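Local coordinates for protein putative protease (Parabacteroides distasonis ATCC 8503, PDB 3KD4) that is of unknown function but may be an exported protease, an activity inferred rather than demonstrated, at residues Pro91-Leu96 against Ser260-Pro265; Phe47-Pro52 against Pro84-Asp89; Ile264-Thr269 against Thr286-Ala291; Asn249-His254 against Gln292-Met297; Gly227-Thr232 against Thr278-Ala283. All blocks are in the same frame, centred on the assembly; numbering follows the deposited sequence. Where two conformers were deposited one is given.

Overall arrangement
From the N terminus, contact 2 closes first, folding the loop after strand 79-82 back on strand 45-50. Contact 1 opens in that same loop and closes some 160 residues later at 260-265, tying the N-terminal beta domain to the helical region. Before it closes, contacts 5 and 4 have opened on helices 228-238 and 244-258, so both cross it. Contact 3 starts at Ile264 and Pro265, shared with contact 1, and ends at the start of helix 287-300; it crosses contact 5, which closes on helix 276-282, and is nested inside contact 4. Contact 4 closes last, on helix 287-300, and crosses contact 5, which packs against the same helix.

Contact 1: residues Pro91-Leu96 against Ser260-Pro265; sequences PAYNQL and STCPIP
The ring of Tyr93 lies between Ile264 of 260-265 on one face and the methyl of its own neighbour Ala92 on the other. Ile264 CG1 stands 4.1 Å above the Tyr93 ring plane and Ala92 CB 4.0 Å from the plane on the opposite side, both displaced toward the rim. The isoleucine was modelled in two conformers, and the position of its CD1, implausibly close to the ring, is doubtful. Cys262, also in two conformers, makes a sulfur-aromatic contact: Cys262 SG approaches obliquely, 4.1 Å from Tyr93 CD2. Next to the ring, Leu96 CD1 meets the other branch of the isoleucine, Ile264 CG2, at 4.0 Å. Tyr93 and Leu96 begin and end a type I beta turn closed by a hydrogen bond of 3.1 Å from Leu96 N to Tyr93 O, which brings both side chains to the same partner. With CG anti to the carbonyl carbon (chi1 -51°), Tyr93 carries its hydroxyl past Ile264 to weak hydrogen bonds with Glu289 and Arg274. Opposite, an inverse gamma turn centred on Pro263, with Ile264 N 2.8 Å from Cys262 O, lies between Cys262 and Ile264, and both side chains point toward the tyrosine. The arrangement is a buried, largely apolar contact between a type I beta turn of the DUF3857 region and the loop leaving strand 260-261, with a sulfur-aromatic contact at its side.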
# COMPACT_ATOMS: atom_id res chain seq x y z
N PRO A 91 0.25 5.04 -23.01
CA PRO A 91 -0.11 6.04 -23.99
C PRO A 91 -1.37 6.77 -23.70
O PRO A 91 -1.44 7.97 -23.95
CB PRO A 91 -0.28 5.23 -25.26
CG PRO A 91 0.76 4.18 -25.11
CD PRO A 91 0.70 3.80 -23.67
N ALA A 92 -2.37 6.06 -23.20
CA ALA A 92 -3.65 6.68 -22.88
C ALA A 92 -3.53 7.78 -21.82
O ALA A 92 -4.41 8.63 -21.73
CB ALA A 92 -4.66 5.62 -22.42
N TYR A 93 -2.46 7.74 -21.01
CA TYR A 93 -2.25 8.70 -19.92
C TYR A 93 -1.08 9.62 -20.12
O TYR A 93 -0.57 10.23 -19.17
CB TYR A 93 -2.03 7.94 -18.61
CG TYR A 93 -3.11 6.96 -18.43
CD1 TYR A 93 -4.38 7.38 -18.06
CD2 TYR A 93 -2.90 5.62 -18.73
CE1 TYR A 93 -5.38 6.49 -17.94
CE2 TYR A 93 -3.90 4.72 -18.60
CZ TYR A 93 -5.13 5.16 -18.21
OH TYR A 93 -6.12 4.24 -18.09
N ASN A 94 -0.65 9.74 -21.37
CA ASN A 94 0.55 10.50 -21.65
C ASN A 94 0.32 12.01 -21.57
O ASN A 94 1.27 12.75 -21.71
CB ASN A 94 1.15 10.09 -23.02
CG ASN A 94 0.33 10.55 -24.20
OD1 ASN A 94 -0.70 11.23 -24.07
ND2 ASN A 94 0.79 10.18 -25.39
N GLN A 95 -0.92 12.46 -21.35
CA GLN A 95 -1.15 13.89 -21.09
C GLN A 95 -0.85 14.30 -19.62
O GLN A 95 -0.69 15.48 -19.34
CB GLN A 95 -2.57 14.31 -21.52
CG GLN A 95 -3.69 14.20 -20.47
CD GLN A 95 -4.01 12.79 -19.98
OE1 GLN A 95 -3.52 11.79 -20.52
NE2 GLN A 95 -4.85 12.70 -18.93
N LEU A 96 -0.75 13.33 -18.71
CA LEU A 96 -0.59 13.64 -17.29
C LEU A 96 0.70 14.40 -17.05
O LEU A 96 1.67 14.19 -17.77
CB LEU A 96 -0.65 12.39 -16.45
CG LEU A 96 -2.02 11.70 -16.43
CD1 LEU A 96 -1.90 10.43 -15.56
CD2 LEU A 96 -3.13 12.64 -15.96
N SER A 260 -0.74 -5.64 -18.51
CA SER A 260 0.14 -5.16 -17.48
C SER A 260 -0.62 -4.09 -16.68
O SER A 260 -1.55 -3.45 -17.19
CB SER A 260 1.40 -4.62 -18.10
OG SER A 260 1.08 -3.48 -18.87
N THR A 261 -0.24 -3.92 -15.41
CA THR A 261 -0.93 -2.98 -14.54
C THR A 261 -0.24 -1.64 -14.57
O THR A 261 0.93 -1.55 -14.32
CB THR A 261 -1.00 -3.43 -13.11
OG1 THR A 261 -1.53 -4.74 -13.08
CG2 THR A 261 -1.96 -2.49 -12.29
N CYS A 262 -1.01 -0.61 -14.85
CA CYS A 262 -0.55 0.76 -14.92
C CYS A 262 -1.00 1.47 -13.65
O CYS A 262 -2.19 1.72 -13.48
CB CYS A 262 -1.21 1.38 -16.15
SG CYS A 262 -0.60 2.94 -16.61
N PRO A 263 -0.08 1.78 -12.73
CA PRO A 263 -0.53 2.34 -11.45
C PRO A 263 -0.93 3.84 -11.45
O PRO A 263 -0.38 4.65 -10.72
CB PRO A 263 0.66 2.04 -10.53
CG PRO A 263 1.87 2.16 -11.45
CD PRO A 263 1.39 1.66 -12.80
N ILE A 264 -1.95 4.17 -12.21
CA ILE A 264 -2.45 5.55 -12.25
C ILE A 264 -3.51 5.72 -11.18
O ILE A 264 -4.52 5.01 -11.17
CB ILE A 264 -3.01 5.88 -13.60
CG1 ILE A 264 -1.92 5.62 -14.65
CG2 ILE A 264 -3.49 7.33 -13.65
CD1 ILE A 264 -2.46 5.51 -15.99
N PRO A 265 -3.27 6.66 -10.24
CA PRO A 265 -4.23 6.90 -9.17
C PRO A 265 -5.58 7.23 -9.79
O PRO A 265 -5.64 7.87 -10.87
CB PRO A 265 -3.67 8.13 -8.43
CG PRO A 265 -2.21 8.16 -8.80
CD PRO A 265 -2.12 7.60 -10.16

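Contact 2: residues Phe47-Pro52 against Pro84-Asp89; sequences FIVYNP and PRFAAD
Val49 supplies the larger share of the contact through one methyl, CG1, which points between Pro84 and Phe86. Its nearer partner is the far end of the phenylalanine: Val49 CG1 lies 3.7 Å from Phe86 CZ, at the ring edge and close to the ring plane. The proline is met more loosely, with Val49 CG1 4.2 Å from Pro84 CG. The valine puts this methyl forward because CG1 is anti to the backbone nitrogen (chi1 176°). Strand 45-50, which carries it, is an outer strand of a three-stranded antiparallel sheet whose middle strand is 97-102, and the 3-10 turn at 85-87 follows the strand on the far side, 79-82. Ala87 N bonds to Pro84 O at 3.0 Å in this turn. Phe86 CG sits between its own backbone nitrogen and carbonyl carbon (chi1 61°), which folds the ring back over the proline, Pro84 CB lying 3.5 Å above the plane of the Phe86 ring. Met268 and Pro265 pack against Val49 and Phe86 respectively, while a glycerol, probably from crystallisation, hydrogen-bonds to Arg85 N.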
# COMPACT_ATOMS: atom_id res chain seq x y z
N PHE A 47 7.05 18.33 -5.95
CA PHE A 47 6.47 17.57 -7.07
C PHE A 47 4.98 17.73 -7.05
O PHE A 47 4.37 17.43 -6.05
CB PHE A 47 6.82 16.09 -6.90
CG PHE A 47 8.27 15.85 -6.73
CD1 PHE A 47 9.09 15.70 -7.84
CD2 PHE A 47 8.85 15.84 -5.48
CE1 PHE A 47 10.44 15.48 -7.68
CE2 PHE A 47 10.21 15.63 -5.33
CZ PHE A 47 10.99 15.46 -6.42
N ILE A 48 4.40 18.22 -8.14
CA ILE A 48 2.95 18.46 -8.18
C ILE A 48 2.32 17.79 -9.39
O ILE A 48 2.56 18.21 -10.50
CB ILE A 48 2.61 19.98 -8.25
CG1 ILE A 48 3.29 20.78 -7.13
CG2 ILE A 48 1.04 20.18 -8.24
CD1 ILE A 48 3.49 22.31 -7.45
N VAL A 49 1.49 16.79 -9.14
CA VAL A 49 0.89 16.00 -10.22
C VAL A 49 -0.52 16.50 -10.57
O VAL A 49 -1.30 16.80 -9.68
CB VAL A 49 0.86 14.51 -9.79
CG1 VAL A 49 0.16 13.65 -10.85
CG2 VAL A 49 2.34 13.98 -9.59
N TYR A 50 -0.85 16.62 -11.85
CA TYR A 50 -2.20 17.01 -12.22
C TYR A 50 -2.53 16.56 -13.62
O TYR A 50 -1.65 16.16 -14.39
CB TYR A 50 -2.41 18.52 -12.08
CG TYR A 50 -1.56 19.35 -13.01
CD1 TYR A 50 -0.19 19.52 -12.78
CD2 TYR A 50 -2.12 19.99 -14.10
CE1 TYR A 50 0.60 20.29 -13.68
CE2 TYR A 50 -1.35 20.76 -14.97
CZ TYR A 50 -0.01 20.89 -14.77
OH TYR A 50 0.70 21.68 -15.66
N ASN A 51 -3.83 16.63 -13.93
CA ASN A 51 -4.31 16.21 -15.24
C ASN A 51 -4.77 17.42 -16.04
O ASN A 51 -5.86 17.95 -15.81
CB ASN A 51 -5.47 15.23 -15.05
CG ASN A 51 -5.99 14.68 -16.36
OD1 ASN A 51 -5.62 15.13 -17.41
ND2 ASN A 51 -6.86 13.70 -16.29
N PRO A 52 -3.96 17.87 -17.01
CA PRO A 52 -4.28 19.08 -17.72
C PRO A 52 -5.50 19.00 -18.62
O PRO A 52 -5.95 20.04 -19.07
CB PRO A 52 -3.05 19.33 -18.59
CG PRO A 52 -2.31 18.08 -18.62
CD PRO A 52 -2.67 17.29 -17.43
N PRO A 84 4.61 12.00 -14.98
CA PRO A 84 4.77 11.26 -13.74
C PRO A 84 5.26 9.83 -14.03
O PRO A 84 4.84 9.23 -15.02
CB PRO A 84 3.36 11.19 -13.16
CG PRO A 84 2.54 12.16 -13.94
CD PRO A 84 3.21 12.39 -15.23
N ARG A 85 6.13 9.31 -13.17
CA ARG A 85 6.73 7.97 -13.37
C ARG A 85 5.65 6.90 -13.44
O ARG A 85 5.76 5.98 -14.25
CB ARG A 85 7.77 7.64 -12.27
N PHE A 86 4.58 7.04 -12.67
CA PHE A 86 3.50 6.06 -12.68
C PHE A 86 2.79 5.91 -14.04
O PHE A 86 2.12 4.90 -14.29
CB PHE A 86 2.47 6.28 -11.55
CG PHE A 86 1.75 7.61 -11.59
CD1 PHE A 86 0.89 7.95 -12.64
CD2 PHE A 86 1.89 8.51 -10.54
CE1 PHE A 86 0.22 9.17 -12.63
CE2 PHE A 86 1.23 9.72 -10.53
CZ PHE A 86 0.39 10.05 -11.58
N ALA A 87 2.94 6.92 -14.91
CA ALA A 87 2.27 6.93 -16.21
C ALA A 87 3.17 6.48 -17.36
O ALA A 87 2.73 6.44 -18.52
CB ALA A 87 1.69 8.33 -16.50
N ALA A 88 4.41 6.11 -17.05
CA ALA A 88 5.40 5.77 -18.08
C ALA A 88 4.92 4.56 -18.91
O ALA A 88 4.29 3.65 -18.38
CB ALA A 88 6.77 5.47 -17.46
N ASP A 89 5.21 4.60 -20.21
CA ASP A 89 4.83 3.55 -21.17
C ASP A 89 3.34 3.28 -21.25
O ASP A 89 2.95 2.17 -21.56
CB ASP A 89 5.55 2.21 -20.86
CG ASP A 89 7.03 2.39 -20.58
OD1 ASP A 89 7.75 2.93 -21.45
OD2 ASP A 89 7.48 1.99 -19.48

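Contact 3: residues Ile264-Thr269 against Thr286-Ala291; sequences IPMAMT and TPLEIA
Thr286 turns its methyl to Ile264 where 264-269 meets the start of helix 287-300, with Thr286 CG2 4.0 Å from Ile264 CB. Two residues further along each segment, the selenium of Met266, a selenomethionine here, rests 4.0 Å from Leu288 CD2, the two side chains crossing at about a right angle. In Thr286 the two branches divide the work: OG1, placed between the backbone nitrogen and the carbonyl carbon (chi1 69°), faces the helix, leaving CG2 for the isoleucine. That hydroxyl accepts a nearly straight bond from Glu289 N, 3.1 Å from Thr286 OG1. Glu289 returns it, Glu289 OE1 taking Thr286 N at 3.0 Å on the anti side of the carboxylate, 31° out of its plane. Further out, Arg274 makes a salt bridge to the same OE1. Leu288 also packs on Leu218 and Leu222 of helix 211-222, while Tyr93 touches Thr286. The reciprocal bonds of Thr286 and Glu289 are a capping box, here starting the helix against which the loop after strand 260-261 is laid.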
# COMPACT_ATOMS: atom_id res chain seq x y z
N ILE A 264 -1.95 4.17 -12.21
CA ILE A 264 -2.45 5.55 -12.25
C ILE A 264 -3.51 5.72 -11.18
O ILE A 264 -4.52 5.01 -11.17
CB ILE A 264 -3.01 5.88 -13.60
CG1 ILE A 264 -1.92 5.62 -14.65
CG2 ILE A 264 -3.49 7.33 -13.65
CD1 ILE A 264 -2.46 5.51 -15.99
N PRO A 265 -3.27 6.66 -10.24
CA PRO A 265 -4.23 6.90 -9.17
C PRO A 265 -5.58 7.23 -9.79
O PRO A 265 -5.64 7.87 -10.87
CB PRO A 265 -3.67 8.13 -8.43
CG PRO A 265 -2.21 8.16 -8.80
CD PRO A 265 -2.12 7.60 -10.16
N MSE A 266 -6.64 6.83 -9.10
CA MSE A 266 -7.99 7.06 -9.62
C MSE A 266 -8.30 8.52 -9.82
O MSE A 266 -9.01 8.90 -10.75
CB MSE A 266 -9.02 6.43 -8.69
CG MSE A 266 -8.97 4.91 -8.66
SE MSE A 266 -10.56 4.13 -7.81
CE MSE A 266 -10.16 4.62 -5.95
N ALA A 267 -7.78 9.36 -8.93
CA ALA A 267 -7.98 10.81 -9.02
C ALA A 267 -7.48 11.35 -10.35
O ALA A 267 -8.05 12.30 -10.89
CB ALA A 267 -7.26 11.53 -7.87
N MSE A 268 -6.43 10.75 -10.89
CA MSE A 268 -5.84 11.22 -12.15
C MSE A 268 -6.60 10.68 -13.34
O MSE A 268 -6.27 10.98 -14.48
CB MSE A 268 -4.36 10.83 -12.22
CG MSE A 268 -3.49 11.59 -11.21
SE MSE A 268 -3.53 13.49 -11.70
CE MSE A 268 -5.15 14.13 -10.68
N THR A 269 -7.65 9.90 -13.09
CA THR A 269 -8.54 9.51 -14.18
C THR A 269 -9.97 10.02 -13.91
O THR A 269 -10.92 9.57 -14.52
CB THR A 269 -8.53 7.96 -14.42
OG1 THR A 269 -9.20 7.30 -13.35
CG2 THR A 269 -7.12 7.41 -14.49
N THR A 286 -5.28 0.26 -15.56
CA THR A 286 -5.19 0.67 -14.16
C THR A 286 -5.79 -0.44 -13.33
O THR A 286 -6.50 -1.26 -13.86
CB THR A 286 -5.95 1.96 -13.94
OG1 THR A 286 -7.35 1.72 -14.08
CG2 THR A 286 -5.48 3.03 -14.95
N PRO A 287 -5.50 -0.47 -12.01
CA PRO A 287 -6.13 -1.46 -11.14
C PRO A 287 -7.65 -1.48 -11.28
O PRO A 287 -8.25 -2.55 -11.31
CB PRO A 287 -5.71 -1.02 -9.74
CG PRO A 287 -4.34 -0.39 -9.98
CD PRO A 287 -4.51 0.35 -11.28
N LEU A 288 -8.25 -0.30 -11.40
CA LEU A 288 -9.69 -0.16 -11.50
C LEU A 288 -10.19 -0.78 -12.82
O LEU A 288 -11.19 -1.49 -12.84
CB LEU A 288 -10.09 1.30 -11.40
CG LEU A 288 -11.58 1.64 -11.47
CD1 LEU A 288 -12.33 0.99 -10.30
CD2 LEU A 288 -11.79 3.19 -11.51
N GLU A 289 -9.50 -0.48 -13.91
CA GLU A 289 -9.82 -1.06 -15.22
C GLU A 289 -9.70 -2.57 -15.22
O GLU A 289 -10.55 -3.28 -15.75
CB GLU A 289 -8.91 -0.46 -16.30
CG GLU A 289 -9.33 0.93 -16.73
CD GLU A 289 -8.32 1.63 -17.65
OE1 GLU A 289 -7.15 1.18 -17.71
OE2 GLU A 289 -8.69 2.62 -18.34
N ILE A 290 -8.62 -3.09 -14.63
CA ILE A 290 -8.41 -4.52 -14.59
C ILE A 290 -9.47 -5.22 -13.74
O ILE A 290 -10.04 -6.25 -14.14
CB ILE A 290 -6.95 -4.87 -14.14
CG1 ILE A 290 -5.96 -4.39 -15.22
CG2 ILE A 290 -6.78 -6.38 -13.89
CD1 ILE A 290 -4.47 -4.38 -14.74
N ALA A 291 -9.78 -4.64 -12.59
CA ALA A 291 -10.82 -5.18 -11.74
C ALA A 291 -12.16 -5.28 -12.48
O ALA A 291 -12.85 -6.28 -12.35
CB ALA A 291 -10.98 -4.31 -10.49

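Contact 4: residues Asn249-His254 against Gln292-Met297; sequences NIIRDH and QLLNVM
Ile251 and Arg252 of helix 244-258 face Leu294 and Met297 of helix 287-300, the two segments running nearly antiparallel at 155° with axes 10.1 Å apart. Asn249, nearly a turn before the arginine, takes no part across the contact but holds it: Asn249 OD1 accepts from Arg252 NH1 at 2.8 Å, lying in the guanidinium plane, with a weak second bond from NH2. The same oxygen also accepts from Gln245. Ile251 then does most of the touching. Ile251 CG2, anti to the backbone nitrogen, is 3.6 Å from Met297 CB and 3.9 Å from Leu294 CD1, so one methyl sits against both residues. The other branch ends at Ile251 CD1, 4.1 Å from CE of Met297, a selenomethionine whose chain bends at chi3 (79°). At Arg252 it is the backbone that meets the partner, Arg252 CA lying 4.1 Å from Leu294 CD1, while the guanidinium leads away toward Asn249 and a salt bridge with Asp253 whose hydrogen bond is weak. His254 packs edge-to-face with Phe233 of helix 228-238. The helices are therefore joined through carbon atoms, mostly of side chains, and the polar ends of Asn249, Arg252 and Asp253 pair along their own helix, with Gln245 also bound to Asn249, away from the apolar interface.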
# COMPACT_ATOMS: atom_id res chain seq x y z
N ASN A 249 -10.22 -19.78 -13.60
CA ASN A 249 -8.78 -19.86 -13.90
C ASN A 249 -8.44 -19.38 -15.29
O ASN A 249 -7.47 -18.67 -15.49
CB ASN A 249 -8.28 -21.28 -13.72
CG ASN A 249 -8.49 -21.80 -12.30
OD1 ASN A 249 -8.67 -21.02 -11.35
ND2 ASN A 249 -8.44 -23.12 -12.16
N ILE A 250 -9.26 -19.78 -16.26
CA ILE A 250 -9.04 -19.37 -17.65
C ILE A 250 -9.10 -17.84 -17.76
O ILE A 250 -8.19 -17.20 -18.32
CB ILE A 250 -10.07 -20.05 -18.59
CG1 ILE A 250 -9.74 -21.55 -18.73
CG2 ILE A 250 -10.06 -19.38 -19.97
CD1 ILE A 250 -10.85 -22.41 -19.42
N ILE A 251 -10.12 -17.23 -17.16
CA ILE A 251 -10.33 -15.79 -17.27
C ILE A 251 -9.21 -15.03 -16.53
O ILE A 251 -8.55 -14.16 -17.09
CB ILE A 251 -11.72 -15.36 -16.76
CG1 ILE A 251 -12.84 -16.03 -17.58
CG2 ILE A 251 -11.86 -13.80 -16.76
CD1 ILE A 251 -12.88 -15.66 -19.05
N ARG A 252 -8.99 -15.38 -15.27
CA ARG A 252 -7.92 -14.79 -14.47
C ARG A 252 -6.56 -14.89 -15.16
O ARG A 252 -5.83 -13.92 -15.22
CB ARG A 252 -7.86 -15.48 -13.11
CG ARG A 252 -7.02 -14.78 -12.07
CD ARG A 252 -6.80 -15.67 -10.84
NE ARG A 252 -6.13 -16.89 -11.26
CZ ARG A 252 -6.64 -18.12 -11.25
NH1 ARG A 252 -7.86 -18.37 -10.74
NH2 ARG A 252 -5.91 -19.13 -11.73
N ASP A 253 -6.22 -16.07 -15.65
CA ASP A 253 -4.91 -16.27 -16.28
C ASP A 253 -4.82 -15.50 -17.57
O ASP A 253 -3.77 -14.93 -17.87
CB ASP A 253 -4.66 -17.76 -16.55
CG ASP A 253 -4.44 -18.54 -15.26
OD1 ASP A 253 -4.17 -17.91 -14.21
OD2 ASP A 253 -4.54 -19.79 -15.29
N HIS A 254 -5.89 -15.48 -18.36
CA HIS A 254 -5.85 -14.66 -19.56
C HIS A 254 -5.52 -13.20 -19.25
O HIS A 254 -4.69 -12.60 -19.93
CB HIS A 254 -7.14 -14.68 -20.34
CG HIS A 254 -7.03 -13.94 -21.64
ND1 HIS A 254 -6.47 -14.51 -22.76
CD2 HIS A 254 -7.35 -12.67 -21.97
CE1 HIS A 254 -6.47 -13.62 -23.74
NE2 HIS A 254 -7.01 -12.50 -23.29
N GLN A 292 -12.52 -4.26 -13.24
CA GLN A 292 -13.82 -4.25 -13.95
C GLN A 292 -13.80 -5.19 -15.12
O GLN A 292 -14.79 -5.86 -15.38
CB GLN A 292 -14.22 -2.84 -14.40
CG GLN A 292 -15.58 -2.76 -15.12
CD GLN A 292 -16.77 -3.20 -14.29
OE1 GLN A 292 -16.65 -3.51 -13.11
NE2 GLN A 292 -17.96 -3.20 -14.91
N LEU A 293 -12.67 -5.27 -15.83
CA LEU A 293 -12.54 -6.21 -16.94
C LEU A 293 -12.75 -7.67 -16.48
O LEU A 293 -13.51 -8.46 -17.07
CB LEU A 293 -11.17 -6.05 -17.60
CG LEU A 293 -10.91 -7.02 -18.76
CD1 LEU A 293 -12.04 -6.88 -19.81
CD2 LEU A 293 -9.50 -6.86 -19.39
N LEU A 294 -12.07 -8.03 -15.40
CA LEU A 294 -12.18 -9.36 -14.82
C LEU A 294 -13.63 -9.61 -14.37
O LEU A 294 -14.22 -10.64 -14.67
CB LEU A 294 -11.20 -9.42 -13.64
CG LEU A 294 -11.08 -10.66 -12.76
CD1 LEU A 294 -10.69 -11.91 -13.59
CD2 LEU A 294 -10.09 -10.38 -11.60
N ASN A 295 -14.22 -8.66 -13.65
CA ASN A 295 -15.62 -8.75 -13.24
C ASN A 295 -16.59 -8.96 -14.43
O ASN A 295 -17.45 -9.86 -14.39
CB ASN A 295 -15.98 -7.48 -12.45
CG ASN A 295 -17.40 -7.50 -11.93
OD1 ASN A 295 -17.83 -8.45 -11.28
ND2 ASN A 295 -18.14 -6.45 -12.25
N VAL A 296 -16.43 -8.16 -15.47
CA VAL A 296 -17.29 -8.28 -16.67
C VAL A 296 -17.13 -9.67 -17.31
O VAL A 296 -18.10 -10.32 -17.66
CB VAL A 296 -16.95 -7.20 -17.70
CG1 VAL A 296 -17.56 -7.54 -19.08
CG2 VAL A 296 -17.42 -5.81 -17.19
N MSE A 297 -15.89 -10.13 -17.41
CA MSE A 297 -15.63 -11.39 -18.08
C MSE A 297 -16.10 -12.57 -17.23
O MSE A 297 -16.75 -13.49 -17.74
CB MSE A 297 -14.15 -11.50 -18.42
CG MSE A 297 -13.74 -10.53 -19.48
SE MSE A 297 -11.88 -10.74 -20.11
CE MSE A 297 -12.25 -12.27 -21.30

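Contact 5: residues Gly227-Thr232 against Thr278-Ala283; sequences GYESKT and TVLRSA
This is a helix-helix contact in which the first turn of helix 228-238 meets the last turns of helix 276-282, the axes of the two short segments inclined at 68° and 9.7 Å apart. Leu280 fills the middle. Leu280 CD2 comes 3.3 Å from Ser230 OG and 3.9 Å from Glu229 CG, so the methyl lies against both the serine and the glutamate stem. The leucine reaches them with CG anti to its backbone nitrogen. The Ser230 hydroxyl has its polar partner in Asp277, with which it is hydrogen-bonded, and the methyl packs beside an oxygen already engaged. The other carboxylate oxygen of Asp277 takes Glu229 N near the start of the helix, just after the N-cap residue Gly227.

At the outer side Glu229 stretches, extended beyond CG, to Arg281. The arginine chain bends at its third torsion and brings Arg281 NH1 2.6 Å from Glu229 OE1, a salt bridge. OE1 lies at the guanidinium edge, yet the hydrogen bond is weak because its N-H angle is only 126°, and the two planes are 55° apart. Both residues touch a crystal neighbour, so their pose in solution may differ. On the inner side, helix 287-300 lies against both partners: Leu293 touches Ser230 and Leu280, Val296 meets Lys231, and Glu289 meets Val279. Just past helix 276-282, Ala283 O bonds to Ser260 of strand 260-261.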
# COMPACT_ATOMS: atom_id res chain seq x y z
N GLY A 227 -18.89 -3.26 -23.13
CA GLY A 227 -18.03 -4.43 -22.89
C GLY A 227 -18.44 -5.66 -23.71
O GLY A 227 -18.23 -6.79 -23.31
N TYR A 228 -19.01 -5.41 -24.88
CA TYR A 228 -19.55 -6.49 -25.72
C TYR A 228 -18.50 -7.54 -26.08
O TYR A 228 -18.71 -8.73 -25.89
CB TYR A 228 -20.18 -5.94 -27.01
CG TYR A 228 -20.58 -7.09 -27.93
CD1 TYR A 228 -21.77 -7.81 -27.71
CD2 TYR A 228 -19.75 -7.50 -28.97
CE1 TYR A 228 -22.13 -8.87 -28.52
CE2 TYR A 228 -20.10 -8.58 -29.78
CZ TYR A 228 -21.30 -9.26 -29.55
OH TYR A 228 -21.67 -10.33 -30.37
N GLU A 229 -17.36 -7.09 -26.59
CA GLU A 229 -16.29 -7.99 -26.94
C GLU A 229 -15.75 -8.78 -25.74
O GLU A 229 -15.50 -9.98 -25.84
CB GLU A 229 -15.15 -7.25 -27.63
CG GLU A 229 -13.85 -8.13 -27.76
CD GLU A 229 -12.74 -7.50 -28.65
OE1 GLU A 229 -13.07 -6.57 -29.43
OE2 GLU A 229 -11.55 -7.94 -28.56
N SER A 230 -15.59 -8.09 -24.61
CA SER A 230 -15.05 -8.69 -23.42
C SER A 230 -15.97 -9.82 -22.94
O SER A 230 -15.52 -10.90 -22.58
CB SER A 230 -14.83 -7.63 -22.35
OG SER A 230 -13.86 -6.65 -22.76
N LYS A 231 -17.28 -9.57 -22.96
CA LYS A 231 -18.25 -10.59 -22.58
C LYS A 231 -18.24 -11.76 -23.57
O LYS A 231 -18.28 -12.90 -23.17
CB LYS A 231 -19.65 -10.00 -22.51
CG LYS A 231 -19.84 -9.00 -21.35
CD LYS A 231 -21.10 -8.17 -21.57
CE LYS A 231 -21.32 -7.20 -20.42
NZ LYS A 231 -22.49 -6.30 -20.67
N THR A 232 -18.22 -11.47 -24.86
CA THR A 232 -18.28 -12.51 -25.89
C THR A 232 -17.03 -13.33 -25.79
O THR A 232 -17.10 -14.55 -25.77
CB THR A 232 -18.49 -11.94 -27.29
OG1 THR A 232 -19.72 -11.19 -27.31
CG2 THR A 232 -18.55 -13.07 -28.36
N THR A 278 -11.68 -1.47 -24.93
CA THR A 278 -10.44 -0.80 -25.27
C THR A 278 -9.33 -1.21 -24.31
O THR A 278 -8.19 -1.38 -24.72
CB THR A 278 -10.64 0.71 -25.17
OG1 THR A 278 -11.66 1.10 -26.09
CG2 THR A 278 -9.38 1.48 -25.47
N VAL A 279 -9.66 -1.34 -23.02
CA VAL A 279 -8.71 -1.85 -22.03
C VAL A 279 -8.21 -3.19 -22.50
O VAL A 279 -7.01 -3.39 -22.66
CB VAL A 279 -9.34 -2.00 -20.60
CG1 VAL A 279 -8.33 -2.65 -19.66
CG2 VAL A 279 -9.76 -0.66 -20.06
N LEU A 280 -9.16 -4.08 -22.74
CA LEU A 280 -8.89 -5.45 -23.20
C LEU A 280 -7.90 -5.41 -24.39
O LEU A 280 -6.81 -5.96 -24.29
CB LEU A 280 -10.21 -6.15 -23.55
CG LEU A 280 -10.18 -7.60 -24.10
CD1 LEU A 280 -9.70 -8.61 -23.04
CD2 LEU A 280 -11.55 -8.00 -24.64
N ARG A 281 -8.22 -4.68 -25.45
CA ARG A 281 -7.32 -4.59 -26.61
C ARG A 281 -5.95 -3.94 -26.37
O ARG A 281 -4.99 -4.28 -27.04
CB ARG A 281 -8.01 -3.90 -27.78
CG ARG A 281 -9.11 -4.76 -28.41
CD ARG A 281 -9.75 -4.10 -29.63
NE ARG A 281 -10.54 -2.92 -29.27
CZ ARG A 281 -11.86 -2.89 -29.09
NH1 ARG A 281 -12.62 -3.97 -29.24
NH2 ARG A 281 -12.44 -1.74 -28.77
N SER A 282 -5.85 -3.00 -25.41
CA SER A 282 -4.60 -2.25 -25.24
C SER A 282 -3.52 -2.99 -24.48
O SER A 282 -2.35 -2.62 -24.57
CB SER A 282 -4.84 -0.90 -24.54
OG SER A 282 -5.10 -1.05 -23.16
N ALA A 283 -3.87 -4.01 -23.70
CA ALA A 283 -2.86 -4.75 -22.95
C ALA A 283 -2.17 -4.01 -21.78
O ALA A 283 -1.11 -4.44 -21.29
CB ALA A 283 -1.79 -5.28 -23.91